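Long-range contacts in double Glycine Motif Protease domain from AMS/PCAT Transporter (Lachnospiraceae bacterium C6A11, PDB 6MPZ), which probably cleaves the leader peptide from lantibiotic-type precursor peptides behind their double-glycine motif as the C39 cysteine peptidase domain of an AMS/PCAT transporter: residues S31-L36 against V43-V48; H96-H101 against D131-G136; I6-R11 against I140-D145; A14-I19 against Y114-A119; K106-K111 against I125-F130. One frame throughout, in Å; residues are numbered along the deposited sequence.

Contact 1. Residues S31-L36 against V43-V48; sequences SLAMVL and VPLEQV
Leu36 and Val48 meet tip to tip, CD1 of the leucine lying 4.0 Å from CG2 of the valine, and the side chains meet through apolar groups alone, with no hydrogen bond across. On Val48 the two methyls divide the work. CG2, set anti to the valine's own carbonyl carbon, takes Leu36, while CG1, anti to the backbone N (chi1 179°), points to the preceding turn of the facing helix and comes 4.2 Å from Leu32 CB, with the backbone N of Ala33 also near. Val48 is thus shared by three residues of 31-36. The fold here is the helical half of a papain-like C39 peptidase domain: helix 27-38, which carries Cys27 near its start, the probable nucleophile of a Cys-His-Asp triad, is flanked by the short helix 45-52, and residues 39-44 link the two. Ala33 faces that second helix with a single methyl, and Leu45 reaches toward it, its CD1 4.2 Å from Ala33 CB; the CA atoms of this pair are 6.5 Å apart. Val43, still in the linker before Pro44 at the N-cap position, adds a looser touch from CG2 to Leu36 CD1 at 4.4 Å. Beyond the pair, Tyr71 packs on both Leu36 and Val43, Ala67 and Ala68 of helix 61-70 close on Leu32, and Ile19 lies against Ala33.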
# COMPACT_ATOMS: atom_id res chain seq x y z
N SER A 31 -5.55 1.89 3.35
CA SER A 31 -4.30 2.04 2.64
C SER A 31 -4.62 2.38 1.18
O SER A 31 -4.04 3.30 0.65
CB SER A 31 -3.41 0.76 2.72
OG SER A 31 -3.03 0.46 4.07
N LEU A 32 -5.54 1.67 0.52
CA LEU A 32 -5.86 2.09 -0.87
C LEU A 32 -6.53 3.50 -0.91
O LEU A 32 -6.41 4.23 -1.88
CB LEU A 32 -6.74 1.09 -1.56
CG LEU A 32 -7.17 1.41 -3.01
CD1 LEU A 32 -6.00 1.61 -3.94
CD2 LEU A 32 -8.00 0.25 -3.53
N ALA A 33 -7.25 3.88 0.15
CA ALA A 33 -7.95 5.19 0.17
C ALA A 33 -6.91 6.32 0.14
O ALA A 33 -7.02 7.25 -0.67
CB ALA A 33 -8.89 5.30 1.39
N MET A 34 -5.86 6.18 0.97
CA MET A 34 -4.68 7.07 0.98
C MET A 34 -3.99 7.15 -0.36
O MET A 34 -3.64 8.27 -0.78
CB MET A 34 -3.68 6.66 2.06
CG MET A 34 -4.17 6.92 3.42
SD MET A 34 -3.09 6.59 4.87
CE MET A 34 -3.35 4.86 5.14
N VAL A 35 -3.77 6.02 -1.03
CA VAL A 35 -3.19 6.03 -2.39
C VAL A 35 -4.09 6.77 -3.40
O VAL A 35 -3.62 7.59 -4.17
CB VAL A 35 -2.80 4.62 -2.96
CG1 VAL A 35 -2.30 4.72 -4.40
CG2 VAL A 35 -1.72 3.98 -2.13
N LEU A 36 -5.38 6.48 -3.36
CA LEU A 36 -6.38 7.21 -4.16
C LEU A 36 -6.37 8.73 -3.91
O LEU A 36 -6.41 9.52 -4.86
CB LEU A 36 -7.77 6.62 -3.90
CG LEU A 36 -7.96 5.22 -4.52
CD1 LEU A 36 -9.19 4.50 -3.93
CD2 LEU A 36 -8.02 5.28 -6.06
N VAL A 43 -13.14 8.80 -3.86
CA VAL A 43 -13.98 7.62 -3.80
C VAL A 43 -14.33 7.54 -2.33
O VAL A 43 -13.44 7.49 -1.51
CB VAL A 43 -13.23 6.29 -4.20
CG1 VAL A 43 -14.11 5.07 -3.95
CG2 VAL A 43 -12.81 6.31 -5.66
N PRO A 44 -15.63 7.49 -2.00
CA PRO A 44 -16.03 7.37 -0.58
C PRO A 44 -15.35 6.18 0.12
O PRO A 44 -15.22 5.11 -0.46
CB PRO A 44 -17.57 7.20 -0.66
CG PRO A 44 -18.00 7.30 -2.12
CD PRO A 44 -16.77 7.55 -2.95
N LEU A 45 -14.89 6.34 1.35
CA LEU A 45 -14.19 5.24 2.05
C LEU A 45 -15.05 3.99 2.15
O LEU A 45 -14.54 2.89 2.07
CB LEU A 45 -13.71 5.65 3.45
CG LEU A 45 -13.19 4.51 4.37
CD1 LEU A 45 -11.97 3.76 3.79
CD2 LEU A 45 -12.83 5.04 5.76
N GLU A 46 -16.37 4.16 2.32
CA GLU A 46 -17.30 3.02 2.40
C GLU A 46 -17.25 2.23 1.12
O GLU A 46 -17.34 1.02 1.15
CB GLU A 46 -18.79 3.41 2.68
CG GLU A 46 -19.13 4.79 3.25
CD GLU A 46 -19.29 5.88 2.19
OE1 GLU A 46 -20.22 5.90 1.35
OE2 GLU A 46 -18.44 6.75 2.25
N GLN A 47 -17.17 2.91 -0.01
CA GLN A 47 -17.10 2.24 -1.30
C GLN A 47 -15.79 1.43 -1.44
O GLN A 47 -15.81 0.29 -1.92
CB GLN A 47 -17.25 3.28 -2.44
CG GLN A 47 -17.46 2.66 -3.82
CD GLN A 47 -18.77 1.92 -3.93
OE1 GLN A 47 -19.82 2.53 -3.71
NE2 GLN A 47 -18.73 0.60 -4.28
N VAL A 48 -14.67 2.00 -0.97
CA VAL A 48 -13.37 1.35 -1.06
C VAL A 48 -13.37 0.01 -0.27
O VAL A 48 -12.82 -1.00 -0.74
CB VAL A 48 -12.21 2.26 -0.58
CG1 VAL A 48 -10.86 1.53 -0.67
CG2 VAL A 48 -12.15 3.59 -1.34

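Contact 2. Residues H96-H101 against D131-G136; sequences HWNFNH and DRSFTG
Ser133 lays its CB over one face of the Trp97 indole, 3.5 Å from the centroid of the six-membered ring, a CH-pi contact toward one end of the indole. A second has the same form: Thr135 CG2 sits 3.7 Å from the centroid of the Phe99 ring, only 12° off its normal. The other branch of Thr135, OG1, lies between the backbone N and the carbonyl carbon (chi1 71°), which brings it to the edge of the His96 imidazole, 3.1 Å from CD2. Hydrogen bonds join the backbones. Asn98 N donates to Ser133 O at 2.9 Å and nearly straight (171°), and the same oxygen receives a CA-H...O contact from Trp97; Thr135 N to His96 O is weak at 3.4 Å. Between them Trp97 and Phe134 form an antiparallel non-hydrogen-bonded pair. Asn100 and His101 both oppose Trp97 in a classic beta bulge, beside which the bound peptide runs: His101 ND1 and the Asn100 backbone bond to its main chain. The contact thus joins the end of strand 93-97 and its turn into strand 101-109 to the exit of helix 127-133, with Leu85 of helix 82-88 packed on Phe134.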
# COMPACT_ATOMS: atom_id res chain seq x y z
N HIS A 96 2.78 -5.14 2.72
CA HIS A 96 2.32 -6.15 3.69
C HIS A 96 3.25 -6.06 4.92
O HIS A 96 4.44 -5.84 4.77
CB HIS A 96 2.37 -7.52 2.96
CG HIS A 96 1.69 -8.65 3.67
ND1 HIS A 96 0.47 -8.53 4.32
CD2 HIS A 96 2.02 -9.96 3.77
CE1 HIS A 96 0.12 -9.69 4.82
NE2 HIS A 96 1.04 -10.58 4.50
N TRP A 97 2.71 -6.20 6.12
CA TRP A 97 3.39 -5.78 7.37
C TRP A 97 3.06 -6.76 8.49
O TRP A 97 1.88 -6.94 8.83
CB TRP A 97 2.89 -4.37 7.76
CG TRP A 97 3.66 -3.59 8.82
CD1 TRP A 97 3.32 -3.41 10.12
CD2 TRP A 97 4.87 -2.84 8.62
NE1 TRP A 97 4.23 -2.58 10.75
CE2 TRP A 97 5.20 -2.23 9.86
CE3 TRP A 97 5.71 -2.63 7.51
CZ2 TRP A 97 6.34 -1.45 10.03
CZ3 TRP A 97 6.85 -1.84 7.68
CH2 TRP A 97 7.16 -1.28 8.93
N ASN A 98 4.10 -7.36 9.07
CA ASN A 98 4.00 -8.40 10.12
C ASN A 98 3.09 -9.59 9.77
O ASN A 98 2.50 -10.17 10.66
CB ASN A 98 3.56 -7.75 11.44
CG ASN A 98 4.53 -6.70 11.91
OD1 ASN A 98 5.74 -6.84 11.68
ND2 ASN A 98 4.04 -5.64 12.53
N PHE A 99 2.94 -9.88 8.48
CA PHE A 99 2.10 -10.99 7.95
C PHE A 99 0.58 -10.84 8.20
O PHE A 99 -0.17 -11.72 7.89
CB PHE A 99 2.63 -12.37 8.44
CG PHE A 99 4.07 -12.62 8.07
CD1 PHE A 99 4.40 -13.07 6.78
CD2 PHE A 99 5.11 -12.34 8.96
CE1 PHE A 99 5.73 -13.26 6.41
CE2 PHE A 99 6.43 -12.53 8.59
CZ PHE A 99 6.75 -12.99 7.30
N ASN A 100 0.17 -9.66 8.65
CA ASN A 100 -1.09 -9.33 9.32
C ASN A 100 -1.89 -8.13 8.79
O ASN A 100 -3.06 -7.96 9.11
CB ASN A 100 -0.65 -8.65 10.64
CG ASN A 100 -0.72 -9.54 11.79
OD1 ASN A 100 -1.00 -9.13 12.90
ND2 ASN A 100 -0.43 -10.80 11.55
N HIS A 101 -1.18 -7.22 8.13
CA HIS A 101 -1.50 -5.78 8.15
C HIS A 101 -0.99 -5.17 6.84
O HIS A 101 -0.10 -5.73 6.15
CB HIS A 101 -0.87 -5.14 9.42
CG HIS A 101 -1.31 -3.73 9.72
ND1 HIS A 101 -2.62 -3.38 9.91
CD2 HIS A 101 -0.59 -2.61 9.94
CE1 HIS A 101 -2.70 -2.10 10.22
NE2 HIS A 101 -1.48 -1.60 10.21
N ASP A 131 12.98 -3.47 8.17
CA ASP A 131 13.48 -4.68 7.52
C ASP A 131 12.86 -5.96 8.08
O ASP A 131 12.60 -6.89 7.31
CB ASP A 131 15.02 -4.77 7.57
CG ASP A 131 15.73 -3.72 6.67
OD1 ASP A 131 15.07 -2.98 5.89
OD2 ASP A 131 16.97 -3.63 6.72
N ARG A 132 12.58 -6.03 9.40
CA ARG A 132 11.90 -7.23 9.92
C ARG A 132 10.38 -7.25 9.73
O ARG A 132 9.80 -8.32 9.60
CB ARG A 132 12.28 -7.54 11.36
CG ARG A 132 11.90 -6.58 12.44
CD ARG A 132 12.06 -7.18 13.85
NE ARG A 132 13.29 -6.70 14.51
CZ ARG A 132 13.45 -5.53 15.13
NH1 ARG A 132 12.42 -4.72 15.34
NH2 ARG A 132 14.63 -5.27 15.68
N SER A 133 9.75 -6.07 9.72
CA SER A 133 8.29 -5.93 9.63
C SER A 133 7.74 -6.03 8.18
O SER A 133 6.67 -6.64 7.94
CB SER A 133 7.83 -4.60 10.24
OG SER A 133 8.03 -4.61 11.62
N PHE A 134 8.46 -5.47 7.22
CA PHE A 134 8.09 -5.66 5.81
C PHE A 134 8.25 -7.16 5.41
O PHE A 134 9.33 -7.72 5.52
CB PHE A 134 8.94 -4.77 4.96
CG PHE A 134 8.80 -4.97 3.49
CD1 PHE A 134 7.58 -4.84 2.88
CD2 PHE A 134 9.91 -5.27 2.71
CE1 PHE A 134 7.45 -5.00 1.50
CE2 PHE A 134 9.79 -5.43 1.33
CZ PHE A 134 8.55 -5.31 0.73
N THR A 135 7.18 -7.78 4.95
CA THR A 135 7.19 -9.23 4.62
C THR A 135 7.68 -9.54 3.23
O THR A 135 7.87 -10.70 2.89
CB THR A 135 5.76 -9.84 4.64
OG1 THR A 135 5.00 -9.36 3.52
CG2 THR A 135 5.07 -9.53 5.91
N GLY A 136 7.79 -8.52 2.39
CA GLY A 136 8.27 -8.69 1.05
C GLY A 136 7.29 -8.34 -0.03
O GLY A 136 7.73 -8.11 -1.17

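Contact 3. Residues I6-R11 against I140-D145; sequences IQPVTR and IFKPTD
The Gln7 carboxamide meets Lys142 at its edge, NE2 lying 3.6 Å from Lys142 CE, while Pro143 CG stands off the amide plane, 3.5 Å from Gln7 OE1; the Gln7 chain crosses both side chains at a slant, its oxygen and nitrogen touching different neighbours. The pyrrolidine rings of Pro8 and Pro143 approach tip to tip, Pro8 CD lying 3.9 Å from Pro143 CD. Pro8 CG also rests 3.8 Å from Phe141 O. Pro143 CG touches the carbonyl oxygen of Ile6 as well, at 3.5 Å, so two oxygens, one backbone and one side-chain, touch the same ring carbon. A bend at chi2 (-54°) folds the Gln7 chain back over the second segment; Lys142 bends at both chi2 and chi3, which brings CE up to the NE2 edge of the amide, near its plane. No hydrogen bond links the segments, and the contact is small, one irregular N-terminal run lying against the end of strand 137-142 and Pro143. Around it, the hydroxyl of Tyr38 bonds to Gln7 O, and Tyr39 touches both prolines. Residues 6-11 therefore lie near the C-terminal end of helix 27-38, while strand 137-142 runs in the sheet between strands 74-79 and 93-97, its Phe141 turned onto Val35 of that helix.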
# COMPACT_ATOMS: atom_id res chain seq x y z
N ILE A 6 -0.48 14.03 -11.50
CA ILE A 6 0.31 13.56 -10.36
C ILE A 6 0.97 12.20 -10.66
O ILE A 6 0.30 11.26 -11.08
CB ILE A 6 -0.53 13.50 -9.05
CG1 ILE A 6 -0.84 14.92 -8.58
CG2 ILE A 6 0.22 12.75 -7.93
CD1 ILE A 6 -2.19 15.08 -7.91
N GLN A 7 2.29 12.14 -10.48
CA GLN A 7 3.08 10.96 -10.76
C GLN A 7 3.57 10.38 -9.45
O GLN A 7 3.59 11.09 -8.43
CB GLN A 7 4.31 11.31 -11.65
CG GLN A 7 4.02 11.55 -13.13
CD GLN A 7 3.28 10.39 -13.78
OE1 GLN A 7 2.16 10.56 -14.24
NE2 GLN A 7 3.89 9.19 -13.78
N PRO A 8 3.96 9.09 -9.46
CA PRO A 8 4.66 8.52 -8.32
C PRO A 8 6.03 9.18 -8.13
O PRO A 8 6.62 9.66 -9.08
CB PRO A 8 4.81 7.03 -8.66
CG PRO A 8 4.15 6.80 -9.98
CD PRO A 8 3.88 8.13 -10.59
N VAL A 9 6.48 9.20 -6.89
CA VAL A 9 7.78 9.67 -6.53
C VAL A 9 8.73 8.49 -6.56
O VAL A 9 8.46 7.43 -5.97
CB VAL A 9 7.71 10.27 -5.09
CG1 VAL A 9 9.10 10.49 -4.47
CG2 VAL A 9 6.92 11.58 -5.15
N THR A 10 9.86 8.67 -7.20
CA THR A 10 10.93 7.68 -7.20
C THR A 10 12.14 8.09 -6.37
O THR A 10 13.03 7.27 -6.20
CB THR A 10 11.44 7.44 -8.61
OG1 THR A 10 12.34 8.48 -8.95
CG2 THR A 10 10.31 7.44 -9.63
N ARG A 11 12.19 9.34 -5.88
CA ARG A 11 13.41 9.90 -5.25
C ARG A 11 13.31 10.06 -3.74
O ARG A 11 14.01 9.37 -3.01
CB ARG A 11 13.79 11.23 -5.89
CG ARG A 11 15.30 11.36 -6.18
CD ARG A 11 15.75 11.48 -7.63
NE ARG A 11 16.37 10.27 -8.21
CZ ARG A 11 16.85 10.17 -9.44
NH1 ARG A 11 16.84 11.20 -10.29
NH2 ARG A 11 17.36 9.00 -9.84
N ILE A 140 2.37 -1.67 -6.18
CA ILE A 140 3.01 -0.58 -6.84
C ILE A 140 1.98 -0.03 -7.82
O ILE A 140 1.31 -0.80 -8.52
CB ILE A 140 4.29 -1.09 -7.56
CG1 ILE A 140 5.38 -1.45 -6.53
CG2 ILE A 140 4.80 -0.11 -8.63
CD1 ILE A 140 6.15 -0.24 -6.02
N PHE A 141 1.81 1.30 -7.83
CA PHE A 141 0.73 1.93 -8.58
C PHE A 141 1.27 3.02 -9.47
O PHE A 141 2.27 3.65 -9.14
CB PHE A 141 -0.34 2.53 -7.64
CG PHE A 141 -0.91 1.54 -6.67
CD1 PHE A 141 -1.96 0.71 -7.03
CD2 PHE A 141 -0.41 1.43 -5.37
CE1 PHE A 141 -2.47 -0.21 -6.14
CE2 PHE A 141 -0.94 0.52 -4.50
CZ PHE A 141 -1.96 -0.29 -4.87
N LYS A 142 0.58 3.23 -10.58
CA LYS A 142 0.97 4.21 -11.58
C LYS A 142 -0.36 4.70 -12.19
O LYS A 142 -1.30 3.91 -12.34
CB LYS A 142 1.88 3.52 -12.62
CG LYS A 142 2.02 4.14 -14.01
CD LYS A 142 3.46 4.29 -14.53
CE LYS A 142 4.02 5.62 -14.05
NZ LYS A 142 5.38 5.99 -14.53
N PRO A 143 -0.45 6.01 -12.51
CA PRO A 143 -1.64 6.50 -13.21
C PRO A 143 -1.81 5.99 -14.65
O PRO A 143 -0.88 5.46 -15.25
CB PRO A 143 -1.48 8.02 -13.21
CG PRO A 143 -0.12 8.28 -12.79
CD PRO A 143 0.39 7.11 -12.05
N THR A 144 -2.98 6.29 -15.22
CA THR A 144 -3.79 5.39 -16.08
C THR A 144 -3.24 5.02 -17.45
O THR A 144 -2.83 3.89 -17.64
CB THR A 144 -5.24 5.94 -16.28
OG1 THR A 144 -5.35 6.63 -17.53
CG2 THR A 144 -5.72 6.92 -15.15
N ASP A 145 -3.24 5.98 -18.39
CA ASP A 145 -2.96 5.72 -19.83
C ASP A 145 -1.66 4.96 -20.10
O ASP A 145 -1.54 4.24 -21.09
CB ASP A 145 -2.98 7.04 -20.64
CG ASP A 145 -1.87 8.00 -20.22
OD1 ASP A 145 -0.68 7.65 -20.38
OD2 ASP A 145 -2.19 9.11 -19.75

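Contact 4. Residues A14-I19 against Y114-A119; sequences AKVPVI and YINDPA
Asn116 points its carboxamide at the segment 14-19, whose residues Val16 and Val18 meet its two ends. ND2 bonds to Val16 O at 2.8 Å with an N-H...O angle of 150°; the oxygen lies in the amide plane of Asn116, yet the donor stands well above the carbonyl plane of Val16, 62° out of it. The same nitrogen is 3.2 Å from Pro17 O and lies beside the Val16 side chain, 3.6 Å from CB. At the other end OD1 faces the CG2 methyl of Val18, also at 3.6 Å, both valines crossing the asparagine at a slant. With CG anti to its carbonyl carbon (chi1 -78°) and chi2 near zero, the amide projects from strand 112-117 between the two valines. Further along, Ile19 O comes 4.0 Å from Pro118 CA, just past the strand's end. Asp117, next to Asn116, starts its side chain away from this loop, and its OD1 accepts from Ala119 N at 2.8 Å in an Asx turn and is also bonded by His101 NE2, an arrangement consistent with the Cys-His-Asp triad of a C39 peptidase. The buried Asn116 amide is used from both ends, since Lys106 NZ bonds to OD1 while ND2 serves Val16 O; this probably fixes which way the amide is flipped, and the lysine's charge may polarise it and make ND2 a somewhat better donor.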
# COMPACT_ATOMS: atom_id res chain seq x y z
N ALA A 14 6.77 10.72 -0.70
CA ALA A 14 5.47 11.20 -1.20
C ALA A 14 4.72 11.84 -0.04
O ALA A 14 4.76 11.33 1.11
CB ALA A 14 4.65 10.07 -1.77
N LYS A 15 4.07 12.99 -0.31
CA LYS A 15 3.19 13.61 0.66
C LYS A 15 1.84 12.91 0.53
O LYS A 15 1.20 13.04 -0.46
CB LYS A 15 3.09 15.12 0.44
CG LYS A 15 4.34 15.84 0.96
CD LYS A 15 4.44 17.30 0.55
CE LYS A 15 3.45 18.17 1.34
NZ LYS A 15 3.61 19.60 1.00
N VAL A 16 1.45 12.17 1.56
CA VAL A 16 0.21 11.35 1.52
C VAL A 16 -0.61 11.63 2.76
O VAL A 16 -0.11 11.49 3.87
CB VAL A 16 0.50 9.82 1.48
CG1 VAL A 16 -0.78 9.02 1.31
CG2 VAL A 16 1.45 9.47 0.33
N PRO A 17 -1.91 11.96 2.56
CA PRO A 17 -2.74 12.24 3.72
C PRO A 17 -2.97 11.01 4.58
O PRO A 17 -3.02 9.89 4.04
CB PRO A 17 -4.04 12.75 3.11
CG PRO A 17 -4.02 12.38 1.68
CD PRO A 17 -2.62 12.13 1.28
N VAL A 18 -3.06 11.22 5.89
CA VAL A 18 -3.40 10.18 6.84
C VAL A 18 -4.93 9.86 6.90
O VAL A 18 -5.72 10.75 7.15
CB VAL A 18 -2.91 10.58 8.24
CG1 VAL A 18 -3.41 9.61 9.33
CG2 VAL A 18 -1.39 10.68 8.23
N ILE A 19 -5.31 8.58 6.65
CA ILE A 19 -6.68 8.05 6.86
C ILE A 19 -6.56 6.87 7.81
O ILE A 19 -5.78 5.95 7.54
CB ILE A 19 -7.34 7.55 5.57
CG1 ILE A 19 -7.52 8.68 4.60
CG2 ILE A 19 -8.71 6.93 5.86
CD1 ILE A 19 -8.01 8.29 3.22
N TYR A 114 9.23 5.99 6.14
CA TYR A 114 8.08 6.87 6.42
C TYR A 114 6.77 6.25 5.89
O TYR A 114 6.55 6.10 4.66
CB TYR A 114 8.34 8.26 5.84
CG TYR A 114 9.42 9.00 6.59
CD1 TYR A 114 10.77 8.74 6.32
CD2 TYR A 114 9.11 9.91 7.61
CE1 TYR A 114 11.78 9.40 7.03
CE2 TYR A 114 10.11 10.57 8.31
CZ TYR A 114 11.44 10.31 8.03
OH TYR A 114 12.41 10.96 8.73
N ILE A 115 5.90 5.96 6.84
CA ILE A 115 4.72 5.14 6.66
C ILE A 115 3.48 5.86 7.20
O ILE A 115 3.56 6.63 8.17
CB ILE A 115 5.00 3.79 7.36
CG1 ILE A 115 5.93 2.95 6.48
CG2 ILE A 115 3.75 3.04 7.73
CD1 ILE A 115 6.57 1.80 7.17
N ASN A 116 2.35 5.68 6.52
CA ASN A 116 1.01 5.97 7.09
C ASN A 116 0.43 4.62 7.43
O ASN A 116 0.05 3.86 6.56
CB ASN A 116 0.12 6.72 6.06
CG ASN A 116 0.46 8.21 5.96
OD1 ASN A 116 1.23 8.74 6.78
ND2 ASN A 116 -0.07 8.89 4.91
N ASP A 117 0.47 4.30 8.72
CA ASP A 117 -0.07 3.09 9.27
C ASP A 117 -1.56 3.35 9.63
O ASP A 117 -1.85 4.21 10.45
CB ASP A 117 0.71 2.69 10.52
CG ASP A 117 0.22 1.39 11.14
OD1 ASP A 117 -0.97 0.97 10.98
OD2 ASP A 117 1.05 0.75 11.79
N PRO A 118 -2.51 2.59 9.03
CA PRO A 118 -3.95 2.84 9.32
C PRO A 118 -4.35 2.64 10.79
O PRO A 118 -5.36 3.19 11.22
CB PRO A 118 -4.68 1.85 8.41
CG PRO A 118 -3.71 1.43 7.39
CD PRO A 118 -2.33 1.58 7.98
N ALA A 119 -3.56 1.88 11.54
CA ALA A 119 -3.76 1.70 13.00
C ALA A 119 -3.11 2.77 13.85
O ALA A 119 -3.47 2.90 15.00
CB ALA A 119 -3.24 0.33 13.44

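Contact 5. Residues K106-K111 against I125-F130; sequences KGFKGK and IPMEEF
Phe108 presents the edge of its ring to the face of Phe130, a T-shaped pair with centroids 5.1 Å apart and planes at 87°. CE1 of Phe108 lies over the Phe130 ring, displaced toward its rim, and the closest approach is between the two CZ atoms at 3.6 Å. Phe130 takes up this position with CG anti to its backbone N (chi1 -179°), so that the ring reaches from helix 127-133 toward strand 101-109. Met127, one helical turn earlier, meets the same phenylalanine at another place: its chain bends at chi2 and crosses the Phe108 side chain at about a right angle, bringing Met127 CE to 3.5 Å from Phe108 CD1. The sulfur follows as a Met-aromatic contact, SD lying 5.0 Å from the Phe108 ring centroid and oblique to it. Met127 CE also touches Gly110 O at 3.8 Å. The hairpin turn between strands 101-109 and 112-117 reaches the same helix end. Lys111 O accepts from Met127 N at 2.9 Å, the donor standing 44° out of the carbonyl plane, and takes a CA-H...O contact from Pro126, at the N-cap position as strand 123-126 ends. Ala113 packs on both phenylalanines, and Lys86 of helix 82-88 lies against Phe108 and Met127. Chemically the contact is a mixed one: aromatic and sulfur groups pack between strand and helix, while one backbone bond gives a first-turn N-H, which has no acceptor within its own helix, a carbonyl from the hairpin turn.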
# COMPACT_ATOMS: atom_id res chain seq x y z
N LYS A 106 5.56 5.75 2.16
CA LYS A 106 5.75 7.04 1.54
C LYS A 106 7.16 7.25 1.01
O LYS A 106 7.33 8.02 0.06
CB LYS A 106 5.42 8.16 2.51
CG LYS A 106 3.96 8.15 2.97
CD LYS A 106 3.69 9.30 3.92
CE LYS A 106 4.31 8.99 5.26
NZ LYS A 106 4.07 10.05 6.24
N GLY A 107 8.13 6.54 1.60
CA GLY A 107 9.53 6.51 1.17
C GLY A 107 10.47 6.32 2.33
O GLY A 107 10.04 5.97 3.43
N PHE A 108 11.74 6.64 2.08
CA PHE A 108 12.85 6.48 3.03
C PHE A 108 13.65 7.78 3.12
O PHE A 108 13.73 8.53 2.14
CB PHE A 108 13.77 5.37 2.54
CG PHE A 108 13.09 4.01 2.43
CD1 PHE A 108 12.94 3.18 3.55
CD2 PHE A 108 12.61 3.56 1.20
CE1 PHE A 108 12.32 1.96 3.44
CE2 PHE A 108 11.98 2.32 1.09
CZ PHE A 108 11.84 1.52 2.20
N LYS A 109 14.16 8.07 4.32
CA LYS A 109 15.18 9.10 4.47
C LYS A 109 16.05 8.74 5.67
O LYS A 109 15.55 8.40 6.74
CB LYS A 109 14.56 10.47 4.68
CG LYS A 109 15.54 11.65 4.71
CD LYS A 109 14.90 12.88 5.40
CE LYS A 109 15.17 14.14 4.61
NZ LYS A 109 14.85 14.08 3.13
N GLY A 110 17.37 8.81 5.48
CA GLY A 110 18.31 8.41 6.52
C GLY A 110 18.11 6.98 6.97
O GLY A 110 17.96 6.10 6.15
N LYS A 111 18.09 6.78 8.29
CA LYS A 111 17.91 5.48 8.91
C LYS A 111 16.43 5.16 9.16
O LYS A 111 16.12 4.42 10.10
CB LYS A 111 18.71 5.44 10.22
CG LYS A 111 20.22 5.35 9.92
CD LYS A 111 20.96 6.68 9.89
CE LYS A 111 21.58 6.97 11.25
NZ LYS A 111 22.67 6.00 11.62
N ILE A 125 9.67 4.63 11.01
CA ILE A 125 10.14 3.32 11.46
C ILE A 125 11.69 3.27 11.23
O ILE A 125 12.17 3.53 10.13
CB ILE A 125 9.40 2.17 10.73
CG1 ILE A 125 7.87 2.35 10.78
CG2 ILE A 125 9.77 0.81 11.28
CD1 ILE A 125 7.20 2.26 12.15
N PRO A 126 12.46 2.96 12.29
CA PRO A 126 13.90 2.66 12.10
C PRO A 126 14.12 1.53 11.10
O PRO A 126 13.37 0.54 11.14
CB PRO A 126 14.39 2.24 13.50
CG PRO A 126 13.32 2.64 14.45
CD PRO A 126 12.03 2.79 13.69
N MET A 127 15.13 1.66 10.25
CA MET A 127 15.42 0.67 9.20
C MET A 127 15.46 -0.75 9.64
O MET A 127 15.02 -1.62 8.92
CB MET A 127 16.76 0.91 8.54
CG MET A 127 16.72 1.91 7.45
SD MET A 127 15.42 1.67 6.23
CE MET A 127 16.04 2.95 5.15
N GLU A 128 16.04 -1.00 10.80
CA GLU A 128 16.20 -2.38 11.30
C GLU A 128 14.83 -2.97 11.54
O GLU A 128 14.57 -4.10 11.07
CB GLU A 128 17.12 -2.48 12.52
CG GLU A 128 16.70 -1.58 13.70
CD GLU A 128 15.67 -2.15 14.66
OE1 GLU A 128 15.39 -3.37 14.63
OE2 GLU A 128 15.11 -1.33 15.43
N GLU A 129 13.95 -2.20 12.20
CA GLU A 129 12.58 -2.64 12.43
C GLU A 129 11.80 -2.73 11.09
O GLU A 129 11.15 -3.73 10.83
CB GLU A 129 11.88 -1.70 13.40
CG GLU A 129 10.42 -2.03 13.67
CD GLU A 129 9.75 -1.09 14.64
OE1 GLU A 129 10.43 -0.69 15.59
OE2 GLU A 129 8.53 -0.83 14.52
N PHE A 130 11.93 -1.74 10.22
CA PHE A 130 11.35 -1.84 8.88
C PHE A 130 11.69 -3.15 8.23
O PHE A 130 10.79 -3.88 7.82
CB PHE A 130 11.80 -0.72 7.95
CG PHE A 130 11.20 -0.81 6.58
CD1 PHE A 130 9.91 -0.27 6.32
CD2 PHE A 130 11.85 -1.46 5.56
CE1 PHE A 130 9.34 -0.36 5.06
CE2 PHE A 130 11.28 -1.55 4.30
CZ PHE A 130 10.02 -0.98 4.05

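From the N terminus, residues 6-11 open the widest loop, which contact 3 closes at the last strand; the other four contacts nest inside it. Residues 14-19 open the loop of contact 4, with contact 1 nested within as a short helix-helix closure. Contact 2 starts at strand 93-97 and encloses contact 5, while contact 4 crosses both. Contact 1 belongs to the helical half, and the rest reach the antiparallel sheet. The halves meet where Val35 touches Phe141 and Met34 touches Asn116. His101 to Asp117 joins contacts 2 and 4; Trp97 on Phe130 joins contacts 2 and 5, and paired strands link contacts 4 and 5.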